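Local coordinates for protein MEM-A1 (Soil metagenome, PDB 6E0S) that probably hydrolyses beta-lactam antibiotics, acting as a zinc-dependent subclass B3 metallo-beta-lactamase, at residues A[40-45]-A[67-72]; A[173-178]-A[223-228]; A[129-134]-A[209-214]; A[49-54]-A[77-82]; A[32-37]-A[257-262]. One frame throughout, in Å; residues are numbered along the deposited sequence. Where two conformers were deposited one is given.

How the contacts relate
The five contacts show how a metallo-beta-lactamase joins two sheets and their outer helices around a metal site. Contacts 1, 4 and 5 gather round the first strands of the larger sheet: contacts 1 and 4 touch where Val40 CG1 meets Leu77 CD1 at 3.7 Å, and contacts 4 and 5 where Ser36 OG lies 2.8 Å from Ala51 O. Contact 2 sets a helix end against the other sheet, and Trp178 NE1 reaches Thr37 OG1 of contact 5 at 2.9 Å. Contact 3 stands apart, its centre about 37 Å from that of contact 4, yet its Pro131 side chain is about 8 Å from a zinc ion; the side chains of Val42 (contact 1) and Ser175 (contact 2) are each about 12 Å from one.

Contact 1: residues A[40-45]-A[67-72]; sequences VGVRGL and APQIAQ
The loop 40-45 runs past one turn of the helix at 67-72, with Gly41 CA and Ile70 CA 5.5 Å apart. So near an approach brings backbone atoms into play: Val40 O sits against the isoleucine, 3.4 Å from Ile70 CG1, and also receives a CA-H...O contact from Ile70 CA, with an angle of 152° at the hydrogen. The same carbonyl is hydrogen-bonded to His73 ND1, one turn further along the helix. Ile70 CG1 lies anti to its own carbonyl carbon (chi1 -70°), which leaves CG2 to meet Val40 CG2 at 4.0 Å, the two side chains crossing at about a right angle. In the alpha-beta/beta-alpha sandwich of metallo-beta-lactamases, this loop links the antiparallel strands 37-39 and 48-50, and the helix 66-76 packs beside it. Helix 100-107 continues the packing beyond Ile70 through Leu103. At the other end of the contact Val42 CG1 presses on the amide of Gln69, 3.7 Å from Gln69 NE2 and almost as near Gln69 CD. That NE2 is hydrogen-bonded to Asn25 O, a bond that probably restrains the amide's rotation, so that the valine methyl meets the amide group itself. Val42 N in turn closes the loop on Leu45 O at 2.9 Å.

Contact 2: residues A[173-178]-A[223-228]; sequences GVSWTW and ATVAAL
Ser175 and Val225 make the first meeting between strand 174-182 and the end of helix 214-226, their CA atoms 8.1 Å apart. Ser175 turns its hydroxyl anti to the carbonyl carbon (chi1 -57°), and OG comes 4.1 Å from Val225 CG2. The valine also rests on Tyr267 of helix 263-285. The hydroxyl finds its polar partners elsewhere: it is hydrogen-bonded to Thr166 OG1 and to Asp193 N, so the valine meets a hydroxyl already engaged.

Trp176 follows and points away from the helix, with the CG1 methyl of Val174 3.5 Å above its ring plane and its NE1 hydrogen-bonded to Asn89 O. Next comes Thr177, on the helix side again, as strand alternation requires. Its OG1 lies between the backbone N and the carbonyl carbon (chi1 65°), leaving CG2 to meet Leu228 CD1 at 4.2 Å. Leu228 follows the last helical turn, with its N hydrogen-bonded to Val225 O, and spreads over Val190 and Arg164 on the adjoining strands. Trp178 packs on Val48 and Ile50 of the other sheet. The strand thus has one face toward a helix and the other toward the second sheet, the layering of the alpha-beta/beta-alpha fold.

With 111 Å² buried and two touches, a hydroxyl on a methyl and a methyl on a methyl, the contact has little directional chemistry; the Ser175 hydroxyl is engaged by Thr166 and Asp193, just past the ends of the neighbouring strands, and the contact itself is probably van der Waals packing, one part of what seats the helix end.

Contact 3: residues A[129-134]-A[209-214]; sequences GDPQYG and PAYPNA
Beside the zinc site, the loop 129-134 supplies a second-shell residue while its Gly129 and Pro131 lean on Tyr211 of the loop 209-214. Asp130 OD1 is hydrogen-bonded to NE2 of the zinc ligand His93, and Asp130 OD2 accepts from Gln132 N at 2.9 Å through the anti lone pair. This Asx turn, with an N-H...O angle of 163°, coincides with a type I turn from Asp130 to Tyr133, so the carboxylate that probably orients His93 is itself held by its own loop.

Across the contact the backbones come very near, Gly129 CA to Ala210 CA measuring 4.5 Å. With no side chain in the way, Gly129 CA lies 3.4 Å from Ala210 O, and Gly129 O reaches Tyr211 CB at 3.2 Å. Tyr211 carries CG anti to its N (chi1 178°), which sends the ring past the proline with its CD2-CE2 edge turned to Pro131. Pro131 CG stands in the ring plane at that edge, and Pro131 CD is 4.0 Å from Tyr211 CD2. Ala214 CB sits over the centre of one ring face, 3.5 Å above the plane.

The phenol oxygen is hydrogen-bonded to Asp217 OD2 in helix 214-226. Through Tyr211, therefore, the start of that helix is joined to the loop that leads from helix 115-123 to strand 145-148.

Contact 4: residues A[49-54]-A[77-82]; sequences LIASPQ and LGFKLE
The ring of Phe79 is met obliquely at two places by Leu49 and Ala51, while His56 and Tyr38 each make an edge-to-face pairing with it. Leu49 CD2 comes 3.5 Å from Phe79 CD1, with Phe79 CE1 at 3.9 Å. Ala51 CB approaches the far end of the ring, 3.6 Å from Phe79 CZ and 3.7 Å from Phe79 CE2. The two aliphatic groups therefore share the ring along its length, with the backbones kept well apart: Ala51 CA and Phe79 CA are separated by 8.4 Å.

Both torsions serve this meeting. Leu49 holds CG anti to the backbone N (chi1 -178°), which extends its branches from the strand, and Phe79 turns CG anti to its carbonyl carbon (chi1 -59°), which carries the ring across to them. Phe79 directly follows Gly78, where a Schellman motif with positive phi ends helix 66-76. That helix is the middle of a beta-alpha-beta crossover between the parallel strands 56-59 and 84-88, and Phe79 touches it again at Ile74. Leu49 belongs to strand 48-50 of the same sheet.

Nearby, Ser52 N is hydrogen-bonded to the side chain of His56 through ND1. What joins the helix exit to the strand is thus an apolar and aromatic cluster, whose cohesion probably rests on close fit and on the edge-to-face pairings more than on charge.

Contact 5: residues A[32-37]-A[257-262]; sequences AVFGST and AFIDRQ
A classic beta bulge lies where Val33 packs on Phe258: Val33 and Phe34 both face Thr37, whose carbonyl O takes Val33 N at 2.8 Å and Phe34 N more weakly. The bulge lies in the hairpin of strands 31-34 and 37-39, at the edge of the larger sheet of the metallo-beta-lactamase fold, and a type II' turn from Phe34 to Thr37 closes it, with Gly35 at positive phi.

Val33 holds CG1 anti to the backbone N (chi1 179°), and this methyl sits over one face of the Phe258 ring. Val33 CG1 makes a CH-pi contact there, 4.0 Å from the Phe258 ring centroid and 18° off the normal. Val33 O meets the same ring at Phe258 CD2, 3.4 Å away, and Ala32 O approaches further along it, obliquely. Strand 232-235 of the second sheet packs on both segments through Ile232, which touches Val33, Phe34, Phe258 and Ile259. Further on, Asp260 OD2 accepts from Gln262 N at 2.9 Å, met on its anti side and 31° out of the carboxylate plane, a capping bond ahead of helix 263-285. Between these features Ile259 CD1 comes to rest 4.2 Å from Phe34 CE1.

Contact 1: residues A[40-45]-A[67-72]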
# COMPACT_ATOMS: atom_id res chain seq x y z
N VAL A 40 -6.10 -9.83 2.84
CA VAL A 40 -6.28 -10.85 1.80
C VAL A 40 -5.01 -11.00 0.95
O VAL A 40 -5.03 -11.62 -0.13
CB VAL A 40 -7.49 -10.53 0.90
CG1 VAL A 40 -8.79 -10.69 1.66
CG2 VAL A 40 -7.36 -9.13 0.27
N GLY A 41 -3.90 -10.47 1.43
CA GLY A 41 -2.64 -10.52 0.70
C GLY A 41 -1.89 -11.83 0.87
O GLY A 41 -2.44 -12.85 1.30
N VAL A 42 -0.60 -11.79 0.57
CA VAL A 42 0.24 -12.97 0.71
C VAL A 42 1.21 -12.75 1.88
O VAL A 42 1.14 -11.74 2.58
CB VAL A 42 0.97 -13.30 -0.61
CG1 VAL A 42 -0.05 -13.64 -1.69
CG2 VAL A 42 1.90 -12.17 -1.08
N ARG A 43 2.11 -13.69 2.11
CA ARG A 43 2.92 -13.57 3.32
C ARG A 43 3.80 -12.31 3.31
O ARG A 43 3.97 -11.66 4.35
CB ARG A 43 3.75 -14.84 3.50
CG ARG A 43 4.58 -14.84 4.74
CD ARG A 43 3.74 -14.72 5.98
NE ARG A 43 4.62 -14.75 7.16
CZ ARG A 43 4.18 -14.81 8.41
NH1 ARG A 43 2.88 -14.84 8.64
NH2 ARG A 43 5.05 -14.85 9.43
N GLY A 44 4.34 -11.93 2.15
CA GLY A 44 5.27 -10.81 2.14
C GLY A 44 4.79 -9.56 1.44
O GLY A 44 5.54 -8.56 1.32
N LEU A 45 3.55 -9.57 0.97
CA LEU A 45 3.00 -8.45 0.22
C LEU A 45 1.55 -8.26 0.63
O LEU A 45 0.74 -9.18 0.49
CB LEU A 45 3.08 -8.68 -1.30
CG LEU A 45 4.48 -8.95 -1.84
CD1 LEU A 45 4.42 -9.49 -3.29
CD2 LEU A 45 5.33 -7.69 -1.78
N ALA A 67 -1.81 -12.16 -7.50
CA ALA A 67 -3.19 -11.86 -7.87
C ALA A 67 -4.12 -13.06 -7.73
O ALA A 67 -5.18 -12.92 -7.10
CB ALA A 67 -3.20 -11.25 -9.27
N PRO A 68 -3.81 -14.25 -8.23
CA PRO A 68 -4.78 -15.36 -8.03
C PRO A 68 -4.95 -15.77 -6.58
O PRO A 68 -6.06 -16.18 -6.19
CB PRO A 68 -4.20 -16.50 -8.88
CG PRO A 68 -2.78 -16.14 -9.09
CD PRO A 68 -2.73 -14.65 -9.14
N GLN A 69 -3.91 -15.64 -5.75
CA GLN A 69 -4.04 -15.92 -4.31
C GLN A 69 -4.94 -14.90 -3.63
O GLN A 69 -5.74 -15.25 -2.76
CB GLN A 69 -2.66 -15.95 -3.64
CG GLN A 69 -1.72 -17.01 -4.20
CD GLN A 69 -0.41 -17.03 -3.47
OE1 GLN A 69 -0.31 -17.60 -2.38
NE2 GLN A 69 0.62 -16.41 -4.06
N ILE A 70 -4.81 -13.62 -4.00
CA ILE A 70 -5.67 -12.59 -3.42
C ILE A 70 -7.12 -12.84 -3.80
O ILE A 70 -8.04 -12.74 -2.97
CB ILE A 70 -5.21 -11.18 -3.85
CG1 ILE A 70 -3.85 -10.83 -3.19
CG2 ILE A 70 -6.29 -10.08 -3.51
CD1 ILE A 70 -3.07 -9.71 -3.91
N ALA A 71 -7.34 -13.21 -5.06
CA ALA A 71 -8.69 -13.54 -5.49
C ALA A 71 -9.24 -14.72 -4.69
O ALA A 71 -10.37 -14.68 -4.19
CB ALA A 71 -8.69 -13.85 -6.99
N GLN A 72 -8.44 -15.77 -4.57
CA GLN A 72 -8.89 -16.93 -3.81
C GLN A 72 -9.16 -16.55 -2.36
O GLN A 72 -10.13 -17.03 -1.77
CB GLN A 72 -7.87 -18.05 -3.95
CG GLN A 72 -7.95 -18.69 -5.33
CD GLN A 72 -6.60 -19.06 -5.91
OE1 GLN A 72 -5.60 -19.12 -5.20
NE2 GLN A 72 -6.58 -19.33 -7.22

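Contact 2: residues A[173-178]-A[223-228]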
# COMPACT_ATOMS: atom_id res chain seq x y z
N GLY A 173 3.69 7.36 -4.76
CA GLY A 173 3.23 6.56 -3.63
C GLY A 173 2.10 7.23 -2.85
O GLY A 173 2.10 8.45 -2.63
N VAL A 174 1.14 6.41 -2.40
CA VAL A 174 -0.04 6.88 -1.66
C VAL A 174 -0.28 5.96 -0.47
O VAL A 174 -0.26 4.73 -0.60
CB VAL A 174 -1.31 6.97 -2.53
CG1 VAL A 174 -2.53 7.41 -1.67
CG2 VAL A 174 -1.10 7.89 -3.73
N SER A 175 -0.48 6.56 0.70
CA SER A 175 -0.99 5.85 1.86
C SER A 175 -2.49 6.16 1.99
O SER A 175 -2.93 7.25 1.65
CB SER A 175 -0.24 6.24 3.13
OG SER A 175 1.17 6.00 2.95
N TRP A 176 -3.25 5.20 2.52
CA TRP A 176 -4.70 5.27 2.54
C TRP A 176 -5.26 5.14 3.96
O TRP A 176 -4.81 4.29 4.74
CB TRP A 176 -5.27 4.16 1.65
CG TRP A 176 -4.82 4.23 0.24
CD1 TRP A 176 -3.73 3.58 -0.31
CD2 TRP A 176 -5.44 4.94 -0.82
NE1 TRP A 176 -3.67 3.85 -1.66
CE2 TRP A 176 -4.71 4.67 -2.00
CE3 TRP A 176 -6.56 5.78 -0.90
CZ2 TRP A 176 -5.06 5.22 -3.24
CZ3 TRP A 176 -6.90 6.32 -2.12
CH2 TRP A 176 -6.15 6.02 -3.28
N THR A 177 -6.24 5.97 4.31
CA THR A 177 -6.77 5.94 5.67
C THR A 177 -8.30 5.84 5.67
O THR A 177 -8.97 6.35 4.77
CB THR A 177 -6.34 7.17 6.49
OG1 THR A 177 -6.92 8.34 5.92
CG2 THR A 177 -4.80 7.35 6.50
N TRP A 178 -8.83 5.15 6.67
CA TRP A 178 -10.28 4.99 6.81
C TRP A 178 -10.56 4.56 8.24
O TRP A 178 -9.65 4.26 9.01
CB TRP A 178 -10.87 3.97 5.81
CG TRP A 178 -10.44 2.52 5.98
CD1 TRP A 178 -11.21 1.49 6.43
CD2 TRP A 178 -9.17 1.94 5.64
NE1 TRP A 178 -10.50 0.32 6.42
CE2 TRP A 178 -9.24 0.57 5.95
CE3 TRP A 178 -7.97 2.46 5.13
CZ2 TRP A 178 -8.16 -0.30 5.75
CZ3 TRP A 178 -6.90 1.58 4.93
CH2 TRP A 178 -7.00 0.24 5.23
N ALA A 223 7.19 12.25 7.84
CA ALA A 223 6.49 13.06 8.83
C ALA A 223 4.98 12.90 8.72
O ALA A 223 4.28 12.86 9.74
CB ALA A 223 6.86 14.54 8.69
N THR A 224 4.46 12.82 7.50
CA THR A 224 3.03 12.61 7.30
C THR A 224 2.55 11.33 7.97
O THR A 224 1.56 11.33 8.70
CB THR A 224 2.70 12.57 5.81
OG1 THR A 224 2.90 13.86 5.27
CG2 THR A 224 1.23 12.15 5.57
N VAL A 225 3.25 10.22 7.72
CA VAL A 225 2.81 8.94 8.28
C VAL A 225 2.96 8.94 9.79
O VAL A 225 2.10 8.42 10.52
CB VAL A 225 3.59 7.79 7.61
CG1 VAL A 225 3.32 6.48 8.34
CG2 VAL A 225 3.16 7.69 6.15
N ALA A 226 4.03 9.55 10.30
CA ALA A 226 4.23 9.63 11.73
C ALA A 226 3.06 10.34 12.41
O ALA A 226 2.73 10.02 13.57
CB ALA A 226 5.54 10.38 12.05
N ALA A 227 2.45 11.31 11.73
CA ALA A 227 1.41 12.13 12.36
C ALA A 227 -0.01 11.57 12.18
O ALA A 227 -0.97 12.17 12.68
CB ALA A 227 1.45 13.56 11.81
N LEU A 228 -0.18 10.44 11.52
CA LEU A 228 -1.53 10.00 11.19
C LEU A 228 -2.28 9.49 12.42
O LEU A 228 -1.70 8.91 13.34
CB LEU A 228 -1.48 8.88 10.14
CG LEU A 228 -0.98 9.23 8.75
CD1 LEU A 228 -0.89 7.94 7.98
CD2 LEU A 228 -1.98 10.18 8.10

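Contact 3: residues A[129-134]-A[209-214]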
# COMPACT_ATOMS: atom_id res chain seq x y z
N GLY A 129 11.91 8.78 -13.87
CA GLY A 129 12.27 9.39 -12.60
C GLY A 129 12.11 8.47 -11.41
O GLY A 129 12.25 8.94 -10.28
N ASP A 130 11.84 7.18 -11.61
CA ASP A 130 11.69 6.29 -10.47
C ASP A 130 13.05 6.12 -9.82
O ASP A 130 14.05 5.96 -10.51
CB ASP A 130 11.14 4.93 -10.88
CG ASP A 130 10.51 4.18 -9.71
OD1 ASP A 130 9.26 4.11 -9.63
OD2 ASP A 130 11.26 3.63 -8.88
N PRO A 131 13.11 6.15 -8.47
CA PRO A 131 14.40 5.90 -7.80
C PRO A 131 14.99 4.56 -8.21
O PRO A 131 16.21 4.37 -8.13
CB PRO A 131 14.03 5.91 -6.30
CG PRO A 131 12.83 6.84 -6.22
CD PRO A 131 12.05 6.56 -7.53
N GLN A 132 14.16 3.62 -8.64
CA GLN A 132 14.64 2.30 -9.05
C GLN A 132 14.61 2.12 -10.56
O GLN A 132 14.79 0.99 -11.05
CB GLN A 132 13.84 1.18 -8.38
CG GLN A 132 13.77 1.30 -6.86
CD GLN A 132 13.14 0.09 -6.21
OE1 GLN A 132 13.34 -1.04 -6.64
NE2 GLN A 132 12.39 0.33 -5.13
N TYR A 133 14.47 3.21 -11.32
CA TYR A 133 14.40 3.09 -12.78
C TYR A 133 15.63 2.36 -13.31
O TYR A 133 16.78 2.68 -12.97
CB TYR A 133 14.29 4.46 -13.45
CG TYR A 133 14.30 4.36 -14.97
CD1 TYR A 133 15.42 4.71 -15.71
CD2 TYR A 133 13.19 3.89 -15.65
CE1 TYR A 133 15.42 4.60 -17.10
CE2 TYR A 133 13.17 3.78 -17.03
CZ TYR A 133 14.29 4.13 -17.74
OH TYR A 133 14.26 4.01 -19.10
N GLY A 134 15.38 1.37 -14.16
CA GLY A 134 16.43 0.53 -14.69
C GLY A 134 16.40 -0.88 -14.13
O GLY A 134 16.79 -1.82 -14.84
N PRO A 209 18.45 14.76 -11.00
CA PRO A 209 17.58 15.60 -11.83
C PRO A 209 16.40 14.85 -12.44
O PRO A 209 15.44 15.51 -12.86
CB PRO A 209 18.53 16.12 -12.92
CG PRO A 209 19.67 15.13 -12.94
CD PRO A 209 19.82 14.65 -11.54
N ALA A 210 16.44 13.51 -12.47
CA ALA A 210 15.30 12.72 -12.94
C ALA A 210 14.11 12.83 -12.00
O ALA A 210 12.95 12.69 -12.43
CB ALA A 210 15.70 11.26 -13.10
N TYR A 211 14.36 13.07 -10.71
CA TYR A 211 13.31 13.17 -9.70
C TYR A 211 13.80 14.15 -8.65
O TYR A 211 14.25 13.77 -7.56
CB TYR A 211 13.00 11.79 -9.09
CG TYR A 211 11.95 11.72 -7.97
CD1 TYR A 211 11.17 12.82 -7.59
CD2 TYR A 211 11.74 10.51 -7.30
CE1 TYR A 211 10.23 12.72 -6.56
CE2 TYR A 211 10.81 10.40 -6.28
CZ TYR A 211 10.07 11.50 -5.91
OH TYR A 211 9.15 11.35 -4.91
N PRO A 212 13.77 15.45 -8.97
CA PRO A 212 14.51 16.41 -8.13
C PRO A 212 13.96 16.56 -6.72
O PRO A 212 14.73 16.91 -5.83
CB PRO A 212 14.41 17.74 -8.92
CG PRO A 212 13.25 17.55 -9.83
CD PRO A 212 13.25 16.09 -10.19
N ASN A 213 12.70 16.25 -6.47
CA ASN A 213 12.15 16.43 -5.13
C ASN A 213 12.17 15.16 -4.31
O ASN A 213 11.50 15.10 -3.27
CB ASN A 213 10.75 16.99 -5.22
CG ASN A 213 10.75 18.45 -5.70
OD1 ASN A 213 11.76 19.17 -5.54
ND2 ASN A 213 9.67 18.86 -6.33
N ALA A 214 12.96 14.16 -4.70
CA ALA A 214 12.87 12.87 -4.05
C ALA A 214 13.15 12.97 -2.55
O ALA A 214 12.40 12.43 -1.73
CB ALA A 214 13.83 11.88 -4.72

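Contact 4: residues A[49-54]-A[77-82]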
# COMPACT_ATOMS: atom_id res chain seq x y z
N LEU A 49 -8.95 -5.99 1.89
CA LEU A 49 -10.32 -5.91 1.41
C LEU A 49 -11.17 -5.13 2.41
O LEU A 49 -11.23 -5.50 3.59
CB LEU A 49 -10.92 -7.30 1.22
CG LEU A 49 -12.36 -7.28 0.64
CD1 LEU A 49 -12.31 -6.87 -0.82
CD2 LEU A 49 -12.95 -8.71 0.82
N ILE A 50 -11.82 -4.07 1.95
CA ILE A 50 -12.73 -3.29 2.79
C ILE A 50 -14.12 -3.56 2.25
O ILE A 50 -14.49 -3.04 1.19
CB ILE A 50 -12.41 -1.78 2.75
CG1 ILE A 50 -10.91 -1.55 2.97
CG2 ILE A 50 -13.27 -1.05 3.80
CD1 ILE A 50 -10.44 -0.04 2.86
N ALA A 51 -14.89 -4.35 2.97
CA ALA A 51 -16.12 -4.91 2.41
C ALA A 51 -17.35 -4.10 2.77
O ALA A 51 -17.38 -3.41 3.80
CB ALA A 51 -16.29 -6.34 2.88
N SER A 52 -18.38 -4.16 1.91
CA SER A 52 -19.66 -3.55 2.27
C SER A 52 -20.76 -4.17 1.42
O SER A 52 -20.50 -4.72 0.33
CB SER A 52 -19.63 -2.02 2.08
OG SER A 52 -20.05 -1.69 0.77
N PRO A 53 -22.01 -4.07 1.87
CA PRO A 53 -23.14 -4.56 1.06
C PRO A 53 -23.30 -3.82 -0.26
O PRO A 53 -23.97 -4.34 -1.16
CB PRO A 53 -24.36 -4.33 1.97
CG PRO A 53 -23.81 -4.30 3.37
CD PRO A 53 -22.43 -3.64 3.22
N GLN A 54 -22.74 -2.62 -0.39
CA GLN A 54 -22.81 -1.90 -1.65
C GLN A 54 -21.59 -2.14 -2.53
O GLN A 54 -21.46 -1.49 -3.57
CB GLN A 54 -22.99 -0.40 -1.38
CG GLN A 54 -24.42 -0.04 -1.01
CD GLN A 54 -24.54 1.30 -0.31
OE1 GLN A 54 -24.42 1.37 0.90
NE2 GLN A 54 -24.77 2.37 -1.07
N LEU A 77 -13.22 -16.02 1.93
CA LEU A 77 -13.92 -15.32 3.01
C LEU A 77 -15.41 -15.16 2.75
O LEU A 77 -16.12 -14.68 3.65
CB LEU A 77 -13.30 -13.93 3.22
CG LEU A 77 -11.87 -13.86 3.78
CD1 LEU A 77 -11.34 -12.42 3.65
CD2 LEU A 77 -11.81 -14.31 5.24
N GLY A 78 -15.89 -15.52 1.57
CA GLY A 78 -17.30 -15.48 1.24
C GLY A 78 -17.72 -14.32 0.35
O GLY A 78 -18.93 -14.10 0.17
N PHE A 79 -16.77 -13.58 -0.21
CA PHE A 79 -17.05 -12.45 -1.08
C PHE A 79 -16.82 -12.83 -2.55
O PHE A 79 -16.18 -13.83 -2.87
CB PHE A 79 -16.17 -11.26 -0.70
CG PHE A 79 -16.36 -10.78 0.72
CD1 PHE A 79 -15.38 -11.01 1.68
CD2 PHE A 79 -17.53 -10.12 1.10
CE1 PHE A 79 -15.54 -10.57 3.01
CE2 PHE A 79 -17.69 -9.68 2.42
CZ PHE A 79 -16.69 -9.92 3.36
N LYS A 80 -17.36 -12.01 -3.46
CA LYS A 80 -17.23 -12.23 -4.89
C LYS A 80 -16.35 -11.15 -5.51
O LYS A 80 -16.47 -9.97 -5.17
CB LYS A 80 -18.58 -12.22 -5.58
CG LYS A 80 -19.55 -13.25 -5.06
CD LYS A 80 -20.93 -13.05 -5.67
CE LYS A 80 -22.01 -13.66 -4.79
NZ LYS A 80 -23.38 -13.30 -5.26
N LEU A 81 -15.50 -11.55 -6.46
CA LEU A 81 -14.64 -10.57 -7.12
C LEU A 81 -15.46 -9.51 -7.85
O LEU A 81 -15.11 -8.34 -7.85
CB LEU A 81 -13.68 -11.27 -8.10
CG LEU A 81 -12.35 -11.75 -7.52
CD1 LEU A 81 -11.44 -10.59 -7.17
CD2 LEU A 81 -12.58 -12.61 -6.28
N GLU A 82 -16.58 -9.91 -8.47
CA GLU A 82 -17.35 -8.90 -9.19
C GLU A 82 -18.03 -7.90 -8.28
O GLU A 82 -18.54 -6.89 -8.78
CB GLU A 82 -18.38 -9.55 -10.12
CG GLU A 82 -17.76 -10.53 -11.10
CD GLU A 82 -18.71 -10.85 -12.24
OE1 GLU A 82 -19.94 -10.98 -11.96
OE2 GLU A 82 -18.25 -10.94 -13.41

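Contact 5: residues A[32-37]-A[257-262]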
# COMPACT_ATOMS: atom_id res chain seq x y z
N ALA A 32 -9.96 -11.46 9.20
CA ALA A 32 -10.54 -10.18 9.57
C ALA A 32 -9.57 -9.39 10.41
O ALA A 32 -8.92 -9.93 11.31
CB ALA A 32 -11.83 -10.40 10.36
N VAL A 33 -9.49 -8.08 10.15
CA VAL A 33 -8.60 -7.23 10.93
C VAL A 33 -9.47 -6.46 11.92
O VAL A 33 -9.28 -6.57 13.13
CB VAL A 33 -7.76 -6.29 10.04
CG1 VAL A 33 -6.88 -5.44 10.88
CG2 VAL A 33 -6.88 -7.15 9.08
N PHE A 34 -10.43 -5.71 11.41
CA PHE A 34 -11.34 -4.92 12.24
C PHE A 34 -12.61 -4.65 11.43
O PHE A 34 -12.52 -4.13 10.33
CB PHE A 34 -10.69 -3.62 12.66
CG PHE A 34 -11.30 -3.01 13.87
CD1 PHE A 34 -10.82 -3.34 15.13
CD2 PHE A 34 -12.37 -2.13 13.77
CE1 PHE A 34 -11.37 -2.79 16.28
CE2 PHE A 34 -12.94 -1.57 14.92
CZ PHE A 34 -12.43 -1.90 16.18
N GLY A 35 -13.77 -5.00 11.98
CA GLY A 35 -15.00 -4.68 11.27
C GLY A 35 -15.02 -5.39 9.92
O GLY A 35 -14.68 -6.57 9.81
N SER A 36 -15.33 -4.63 8.86
CA SER A 36 -15.44 -5.17 7.50
C SER A 36 -14.12 -5.12 6.73
O SER A 36 -14.11 -5.32 5.50
CB SER A 36 -16.54 -4.43 6.71
OG SER A 36 -16.14 -3.14 6.26
N THR A 37 -13.01 -4.89 7.43
CA THR A 37 -11.68 -4.77 6.83
C THR A 37 -10.93 -6.08 7.01
O THR A 37 -10.82 -6.59 8.14
CB THR A 37 -10.89 -3.63 7.47
OG1 THR A 37 -11.46 -2.39 7.06
CG2 THR A 37 -9.41 -3.63 6.99
N ALA A 257 -5.75 -7.13 19.15
CA ALA A 257 -4.35 -7.47 18.88
C ALA A 257 -3.74 -6.54 17.85
O ALA A 257 -2.54 -6.29 17.87
CB ALA A 257 -4.25 -8.91 18.38
N PHE A 258 -4.56 -6.01 16.93
CA PHE A 258 -4.05 -5.18 15.85
C PHE A 258 -3.85 -3.74 16.26
O PHE A 258 -3.18 -3.01 15.53
CB PHE A 258 -4.99 -5.26 14.64
CG PHE A 258 -5.07 -6.63 14.06
CD1 PHE A 258 -4.01 -7.15 13.33
CD2 PHE A 258 -6.20 -7.42 14.24
CE1 PHE A 258 -4.09 -8.44 12.80
CE2 PHE A 258 -6.27 -8.69 13.72
CZ PHE A 258 -5.20 -9.21 13.00
N ILE A 259 -4.43 -3.32 17.39
CA ILE A 259 -4.42 -1.92 17.78
C ILE A 259 -3.12 -1.56 18.47
O ILE A 259 -2.71 -2.21 19.44
CB ILE A 259 -5.62 -1.59 18.69
CG1 ILE A 259 -6.92 -1.76 17.88
CG2 ILE A 259 -5.47 -0.17 19.28
CD1 ILE A 259 -8.20 -1.51 18.66
N ASP A 260 -2.47 -0.50 17.98
CA ASP A 260 -1.26 0.03 18.61
C ASP A 260 -1.09 1.45 18.09
O ASP A 260 -0.63 1.64 16.96
CB ASP A 260 -0.04 -0.81 18.30
CG ASP A 260 1.21 -0.31 19.00
OD1 ASP A 260 2.16 -1.10 19.15
OD2 ASP A 260 1.25 0.87 19.43
N ARG A 261 -1.41 2.43 18.93
CA ARG A 261 -1.42 3.80 18.43
C ARG A 261 -0.03 4.37 18.21
O ARG A 261 0.08 5.49 17.69
CB ARG A 261 -2.25 4.69 19.37
CG ARG A 261 -3.77 4.47 19.20
CD ARG A 261 -4.62 5.57 19.88
NE ARG A 261 -4.33 6.91 19.38
CZ ARG A 261 -4.81 7.42 18.25
NH1 ARG A 261 -5.64 6.72 17.47
NH2 ARG A 261 -4.49 8.65 17.90
N GLN A 262 1.03 3.65 18.56
CA GLN A 262 2.38 4.07 18.20
C GLN A 262 2.90 3.38 16.93
O GLN A 262 4.03 3.66 16.52
CB GLN A 262 3.36 3.83 19.34
CG GLN A 262 2.96 4.50 20.67
CD GLN A 262 2.74 6.01 20.54
OE1 GLN A 262 3.55 6.74 19.96
NE2 GLN A 262 1.62 6.48 21.08